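Local coordinates for protein type ii site-specific deoxyribonuclease (Klebsiella pneumoniae, PDB 6EKR) that probably cuts double-stranded DNA at a specific sequence, as a type IIP restriction endonuclease with a PD-(D/E)xK nuclease core, at residues A[254-268]-A[280-292]. The protein carries 2 engineered substitutions. Sequence-based numbering, arbitrary orientation.
Sequences QKYLSSLSGMYYCDI and IIPVRTMGDFLFD
Gln254, near the end of helix 247-257, reaches across to Ile280 and Ile281 just before the last strand of the mixed central sheet of this PD-(D/E)xK nuclease. Strands 262-265 and 283-285 run parallel here, joined by a beta-alpha-beta crossover through helix 275-278, with 283-285 at the sheet's edge within the chain. The Gln254 amide links both segments: NE2 donates to Ile280 O at 3.0 Å, while OE1 accepts Leu260 N on an in-plane lone pair. The Ile281 side chain crosses that of Gln254 at about a right angle. With CG1 anti to the backbone N (chi1 -176°), its CD1 lies 3.6 Å from Gln254 CD and also touches Leu260 CB. Past Ser261, whose O faces the Pro282 ring, the strands zip together: Met263 N bonds to Pro282 O at 2.8 Å, and Arg284 N donates back to Met263 O. Selenomethionine Met263 lies alongside Val283 on one face of the sheet, CE against both methyls. Tyr264 lies on the other face, beside Arg284 and against the first turns of helix 286-298. Phe289 turns its edge onto the Tyr264 ring in a T-shaped pair, centroids 5.2 Å apart and planes at 79°. At the far end of the ring, Tyr264 OH donates to Asp292 OD2 from above the carboxylate plane, at 3.2 Å. Tyr265 N extends the ladder to Arg284 O, whereas its hydroxyl bonds to Glu231. Cys266 SG then packs on Met286 CG at 3.7 Å. Ile268 CG2 adds to the apolar patch at Val283 CG1, and its CD1 lies 3.3 Å from Arg284 O.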
loop_
_atom_site.group_PDB
_atom_site.type_symbol
_atom_site.label_atom_id
_atom_site.label_comp_id
_atom_site.label_asym_id
_atom_site.label_seq_id
_atom_site.Cartn_x
_atom_site.Cartn_y
_atom_site.Cartn_z
ATOM N N GLN A 254 -3.203 -0.176 -16.292
ATOM C CA GLN A 254 -3.529 -1.045 -17.437
ATOM C C GLN A 254 -2.623 -0.844 -18.638
ATOM O O GLN A 254 -2.213 -1.811 -19.294
ATOM C CB GLN A 254 -4.964 -0.835 -17.913
ATOM C CG GLN A 254 -5.951 -1.825 -17.381
ATOM C CD GLN A 254 -5.600 -3.235 -17.744
ATOM O OE1 GLN A 254 -4.930 -3.928 -16.986
ATOM N NE2 GLN A 254 -6.041 -3.671 -18.903
ATOM N N LYS A 255 -2.335 0.417 -18.938
ATOM C CA LYS A 255 -1.609 0.748 -20.140
ATOM C C LYS A 255 -0.112 0.564 -19.958
ATOM O O LYS A 255 0.522 -0.115 -20.758
ATOM C CB LYS A 255 -1.934 2.167 -20.597
ATOM C CG LYS A 255 -1.415 2.475 -21.991
ATOM C CD LYS A 255 -2.188 3.620 -22.656
ATOM C CE LYS A 255 -1.877 3.689 -24.153
ATOM N NZ LYS A 255 -2.606 4.803 -24.820
ATOM N N TYR A 256 0.448 1.139 -18.900
ATOM C CA TYR A 256 1.896 1.239 -18.790
ATOM C C TYR A 256 2.546 0.302 -17.758
ATOM O O TYR A 256 3.743 0.038 -17.837
ATOM C CB TYR A 256 2.308 2.700 -18.572
ATOM C CG TYR A 256 1.626 3.673 -19.521
ATOM C CD1 TYR A 256 2.012 3.773 -20.868
ATOM C CD2 TYR A 256 0.595 4.492 -19.076
ATOM C CE1 TYR A 256 1.376 4.670 -21.745
ATOM C CE2 TYR A 256 -0.048 5.387 -19.931
ATOM C CZ TYR A 256 0.339 5.478 -21.266
ATOM O OH TYR A 256 -0.325 6.377 -22.093
ATOM N N LEU A 257 1.773 -0.210 -16.803
ATOM C CA LEU A 257 2.332 -1.136 -15.814
ATOM C C LEU A 257 2.114 -2.601 -16.178
ATOM O O LEU A 257 3.069 -3.388 -16.205
ATOM C CB LEU A 257 1.790 -0.853 -14.410
ATOM C CG LEU A 257 2.259 -1.740 -13.248
ATOM C CD1 LEU A 257 3.768 -1.702 -13.089
ATOM C CD2 LEU A 257 1.596 -1.296 -11.965
ATOM N N SER A 258 0.863 -2.967 -16.450
ATOM C CA SER A 258 0.516 -4.347 -16.754
ATOM C C SER A 258 -0.945 -4.462 -17.149
ATOM O O SER A 258 -1.745 -3.593 -16.823
ATOM C CB SER A 258 0.777 -5.228 -15.536
ATOM O OG SER A 258 1.031 -6.566 -15.930
ATOM N N SER A 259 -1.303 -5.545 -17.828
ATOM C CA SER A 259 -2.690 -5.756 -18.206
ATOM C C SER A 259 -3.342 -6.902 -17.434
ATOM O O SER A 259 -2.817 -8.010 -17.389
ATOM C CB SER A 259 -2.798 -5.989 -19.709
ATOM O OG SER A 259 -1.827 -6.935 -20.105
ATOM N N LEU A 260 -4.484 -6.612 -16.815
ATOM C CA LEU A 260 -5.312 -7.633 -16.175
ATOM C C LEU A 260 -6.493 -7.961 -17.074
ATOM O O LEU A 260 -6.958 -7.113 -17.847
ATOM C CB LEU A 260 -5.829 -7.174 -14.808
ATOM C CG LEU A 260 -4.875 -6.538 -13.805
ATOM C CD1 LEU A 260 -5.639 -6.243 -12.544
ATOM C CD2 LEU A 260 -3.667 -7.418 -13.519
ATOM N N SER A 261 -6.984 -9.190 -16.952
ATOM C CA SER A 261 -8.044 -9.679 -17.806
ATOM C C SER A 261 -9.388 -9.076 -17.447
ATOM O O SER A 261 -10.254 -8.915 -18.311
ATOM C CB SER A 261 -8.107 -11.186 -17.721
ATOM O OG SER A 261 -6.886 -11.728 -18.176
ATOM N N GLY A 262 -9.564 -8.731 -16.179
ATOM C CA GLY A 262 -10.830 -8.179 -15.738
ATOM C C GLY A 262 -10.844 -7.712 -14.305
ATOM O O GLY A 262 -9.977 -8.078 -13.509
HETATM N N MSE A 263 -11.849 -6.887 -14.012
HETATM C CA MSE A 263 -12.149 -6.372 -12.687
HETATM C C MSE A 263 -13.596 -6.694 -12.352
HETATM O O MSE A 263 -14.508 -6.391 -13.128
HETATM C CB MSE A 263 -11.966 -4.863 -12.670
HETATM C CG MSE A 263 -10.620 -4.393 -12.143
HETATM SE SE MSE A 263 -10.477 -2.437 -12.294
HETATM C CE MSE A 263 -12.357 -1.959 -12.006
ATOM N N TYR A 264 -13.821 -7.300 -11.194
ATOM C CA TYR A 264 -15.157 -7.775 -10.866
ATOM C C TYR A 264 -15.626 -7.270 -9.508
ATOM O O TYR A 264 -14.858 -7.241 -8.542
ATOM C CB TYR A 264 -15.206 -9.305 -10.962
ATOM C CG TYR A 264 -14.745 -9.842 -12.312
ATOM C CD1 TYR A 264 -15.661 -10.153 -13.309
ATOM C CD2 TYR A 264 -13.391 -10.019 -12.595
ATOM C CE1 TYR A 264 -15.251 -10.630 -14.541
ATOM C CE2 TYR A 264 -12.973 -10.492 -13.826
ATOM C CZ TYR A 264 -13.910 -10.798 -14.792
ATOM O OH TYR A 264 -13.504 -11.272 -16.011
ATOM N N TYR A 265 -16.886 -6.851 -9.454
ATOM C CA TYR A 265 -17.488 -6.359 -8.227
ATOM C C TYR A 265 -18.889 -6.900 -8.059
ATOM O O TYR A 265 -19.604 -7.105 -9.028
ATOM C CB TYR A 265 -17.584 -4.837 -8.238
ATOM C CG TYR A 265 -16.276 -4.091 -8.146
ATOM C CD1 TYR A 265 -15.743 -3.723 -6.910
ATOM C CD2 TYR A 265 -15.588 -3.722 -9.300
ATOM C CE1 TYR A 265 -14.541 -3.024 -6.829
ATOM C CE2 TYR A 265 -14.390 -3.024 -9.234
ATOM C CZ TYR A 265 -13.871 -2.675 -8.004
ATOM O OH TYR A 265 -12.688 -1.982 -7.961
ATOM N N CYS A 266 -19.280 -7.126 -6.816
ATOM C CA CYS A 266 -20.662 -7.381 -6.498
ATOM C C CYS A 266 -21.397 -6.075 -6.661
ATOM O O CYS A 266 -22.476 -6.019 -7.249
ATOM C CB CYS A 266 -20.790 -7.844 -5.055
ATOM S SG CYS A 266 -20.522 -9.573 -4.848
ATOM N N ASP A 267 -20.780 -5.027 -6.132
ATOM C CA ASP A 267 -21.335 -3.699 -6.131
ATOM C C ASP A 267 -20.354 -2.835 -6.901
ATOM O O ASP A 267 -19.448 -2.251 -6.325
ATOM C CB ASP A 267 -21.501 -3.240 -4.679
ATOM C CG ASP A 267 -22.012 -1.817 -4.549
ATOM O OD1 ASP A 267 -22.333 -1.160 -5.564
ATOM O OD2 ASP A 267 -22.096 -1.354 -3.395
ATOM N N ILE A 268 -20.533 -2.786 -8.219
ATOM C CA ILE A 268 -19.653 -2.021 -9.094
ATOM C C ILE A 268 -19.859 -0.536 -8.848
ATOM O O ILE A 268 -20.993 -0.051 -8.942
ATOM C CB ILE A 268 -19.897 -2.311 -10.579
ATOM C CG1 ILE A 268 -19.664 -3.787 -10.889
ATOM C CG2 ILE A 268 -18.953 -1.482 -11.419
ATOM C CD1 ILE A 268 -20.407 -4.294 -12.111
ATOM N N ILE A 280 -10.514 -0.218 -21.963
ATOM C CA ILE A 280 -9.196 -0.828 -21.828
ATOM C C ILE A 280 -9.136 -1.984 -20.818
ATOM O O ILE A 280 -8.170 -2.740 -20.825
ATOM C CB ILE A 280 -8.120 0.229 -21.507
ATOM C CG1 ILE A 280 -8.379 0.871 -20.137
ATOM C CG2 ILE A 280 -8.060 1.286 -22.619
ATOM C CD1 ILE A 280 -7.168 1.595 -19.571
ATOM N N ILE A 281 -10.156 -2.111 -19.962
ATOM C CA ILE A 281 -10.288 -3.267 -19.054
ATOM C C ILE A 281 -11.748 -3.636 -18.753
ATOM O O ILE A 281 -12.546 -2.779 -18.371
ATOM C CB ILE A 281 -9.466 -3.109 -17.728
ATOM C CG1 ILE A 281 -9.559 -4.369 -16.872
ATOM C CG2 ILE A 281 -9.912 -1.902 -16.921
ATOM C CD1 ILE A 281 -8.445 -4.505 -15.846
ATOM N N PRO A 282 -12.105 -4.914 -18.947
ATOM C CA PRO A 282 -13.420 -5.389 -18.525
ATOM C C PRO A 282 -13.702 -5.102 -17.042
ATOM O O PRO A 282 -12.859 -5.347 -16.176
ATOM C CB PRO A 282 -13.339 -6.904 -18.779
ATOM C CG PRO A 282 -12.311 -7.050 -19.853
ATOM C CD PRO A 282 -11.311 -5.982 -19.591
ATOM N N VAL A 283 -14.882 -4.556 -16.774
ATOM C CA VAL A 283 -15.337 -4.260 -15.421
ATOM C C VAL A 283 -16.684 -4.934 -15.322
ATOM O O VAL A 283 -17.706 -4.357 -15.703
ATOM C CB VAL A 283 -15.508 -2.736 -15.173
ATOM C CG1 VAL A 283 -15.870 -2.456 -13.722
ATOM C CG2 VAL A 283 -14.263 -1.974 -15.576
ATOM N N ARG A 284 -16.684 -6.170 -14.841
ATOM C CA ARG A 284 -17.898 -6.976 -14.856
ATOM C C ARG A 284 -18.361 -7.317 -13.432
ATOM O O ARG A 284 -18.031 -6.612 -12.492
ATOM C CB ARG A 284 -17.717 -8.230 -15.740
ATOM C CG ARG A 284 -17.144 -7.985 -17.147
ATOM C CD ARG A 284 -17.694 -9.016 -18.125
ATOM N NE ARG A 284 -17.033 -9.004 -19.434
ATOM C CZ ARG A 284 -16.011 -9.793 -19.773
ATOM N NH1 ARG A 284 -15.517 -10.662 -18.902
ATOM N NH2 ARG A 284 -15.468 -9.716 -20.982
ATOM N N THR A 285 -19.109 -8.403 -13.279
ATOM C CA THR A 285 -19.832 -8.701 -12.044
ATOM C C THR A 285 -19.269 -9.977 -11.419
ATOM O O THR A 285 -18.540 -10.714 -12.093
ATOM C CB THR A 285 -21.336 -8.835 -12.370
ATOM O OG1 THR A 285 -21.860 -7.542 -12.681
ATOM C CG2 THR A 285 -22.108 -9.344 -11.222
HETATM N N MSE A 286 -19.571 -10.241 -10.145
HETATM C CA MSE A 286 -19.092 -11.479 -9.508
HETATM C C MSE A 286 -19.783 -12.717 -10.070
HETATM O O MSE A 286 -19.195 -13.797 -10.102
HETATM C CB MSE A 286 -19.193 -11.434 -7.980
HETATM C CG MSE A 286 -18.027 -10.728 -7.280
HETATM SE SE MSE A 286 -16.251 -11.297 -7.880
HETATM C CE MSE A 286 -16.333 -13.171 -7.337
ATOM N N GLY A 287 -21.029 -12.549 -10.515
ATOM C CA GLY A 287 -21.709 -13.550 -11.337
ATOM C C GLY A 287 -21.059 -13.707 -12.710
ATOM O O GLY A 287 -20.896 -14.832 -13.195
ATOM N N ASP A 288 -20.687 -12.590 -13.343
ATOM C CA ASP A 288 -19.951 -12.638 -14.612
ATOM C C ASP A 288 -18.569 -13.255 -14.427
ATOM O O ASP A 288 -18.035 -13.903 -15.342
ATOM C CB ASP A 288 -19.798 -11.240 -15.225
ATOM C CG ASP A 288 -21.126 -10.632 -15.677
ATOM O OD1 ASP A 288 -22.107 -11.389 -15.919
ATOM O OD2 ASP A 288 -21.175 -9.383 -15.794
ATOM N N PHE A 289 -17.996 -13.033 -13.241
ATOM C CA PHE A 289 -16.704 -13.592 -12.863
ATOM C C PHE A 289 -16.653 -15.096 -13.043
ATOM O O PHE A 289 -15.693 -15.611 -13.602
ATOM C CB PHE A 289 -16.364 -13.244 -11.409
ATOM C CG PHE A 289 -15.087 -13.887 -10.911
ATOM C CD1 PHE A 289 -13.850 -13.300 -11.168
ATOM C CD2 PHE A 289 -15.127 -15.077 -10.196
ATOM C CE1 PHE A 289 -12.678 -13.891 -10.719
ATOM C CE2 PHE A 289 -13.960 -15.672 -9.754
ATOM C CZ PHE A 289 -12.733 -15.076 -10.015
ATOM N N LEU A 290 -17.677 -15.792 -12.560
ATOM C CA LEU A 290 -17.681 -17.249 -12.579
ATOM C C LEU A 290 -17.660 -17.742 -13.996
ATOM O O LEU A 290 -16.835 -18.582 -14.343
ATOM C CB LEU A 290 -18.877 -17.821 -11.827
ATOM C CG LEU A 290 -18.979 -17.405 -10.363
ATOM C CD1 LEU A 290 -20.370 -17.672 -9.835
ATOM C CD2 LEU A 290 -17.925 -18.131 -9.544
ATOM N N PHE A 291 -18.549 -17.194 -14.824
ATOM C CA PHE A 291 -18.595 -17.569 -16.234
ATOM C C PHE A 291 -17.281 -17.220 -16.943
ATOM O O PHE A 291 -16.736 -18.049 -17.657
ATOM C CB PHE A 291 -19.807 -16.959 -16.966
ATOM C CG PHE A 291 -19.740 -17.119 -18.465
ATOM C CD1 PHE A 291 -20.071 -18.330 -19.064
ATOM C CD2 PHE A 291 -19.302 -16.068 -19.272
ATOM C CE1 PHE A 291 -19.977 -18.487 -20.449
ATOM C CE2 PHE A 291 -19.206 -16.212 -20.658
ATOM C CZ PHE A 291 -19.543 -17.420 -21.248
ATOM N N ASP A 292 -16.772 -16.007 -16.745
ATOM C CA ASP A 292 -15.514 -15.635 -17.371
ATOM C C ASP A 292 -14.375 -16.590 -17.009
ATOM O O ASP A 292 -13.599 -16.998 -17.879
ATOM C CB ASP A 292 -15.144 -14.195 -17.033
ATOM C CG ASP A 292 -16.048 -13.193 -17.713
ATOM O OD1 ASP A 292 -16.394 -13.407 -18.891
ATOM O OD2 ASP A 292 -16.407 -12.184 -17.081
#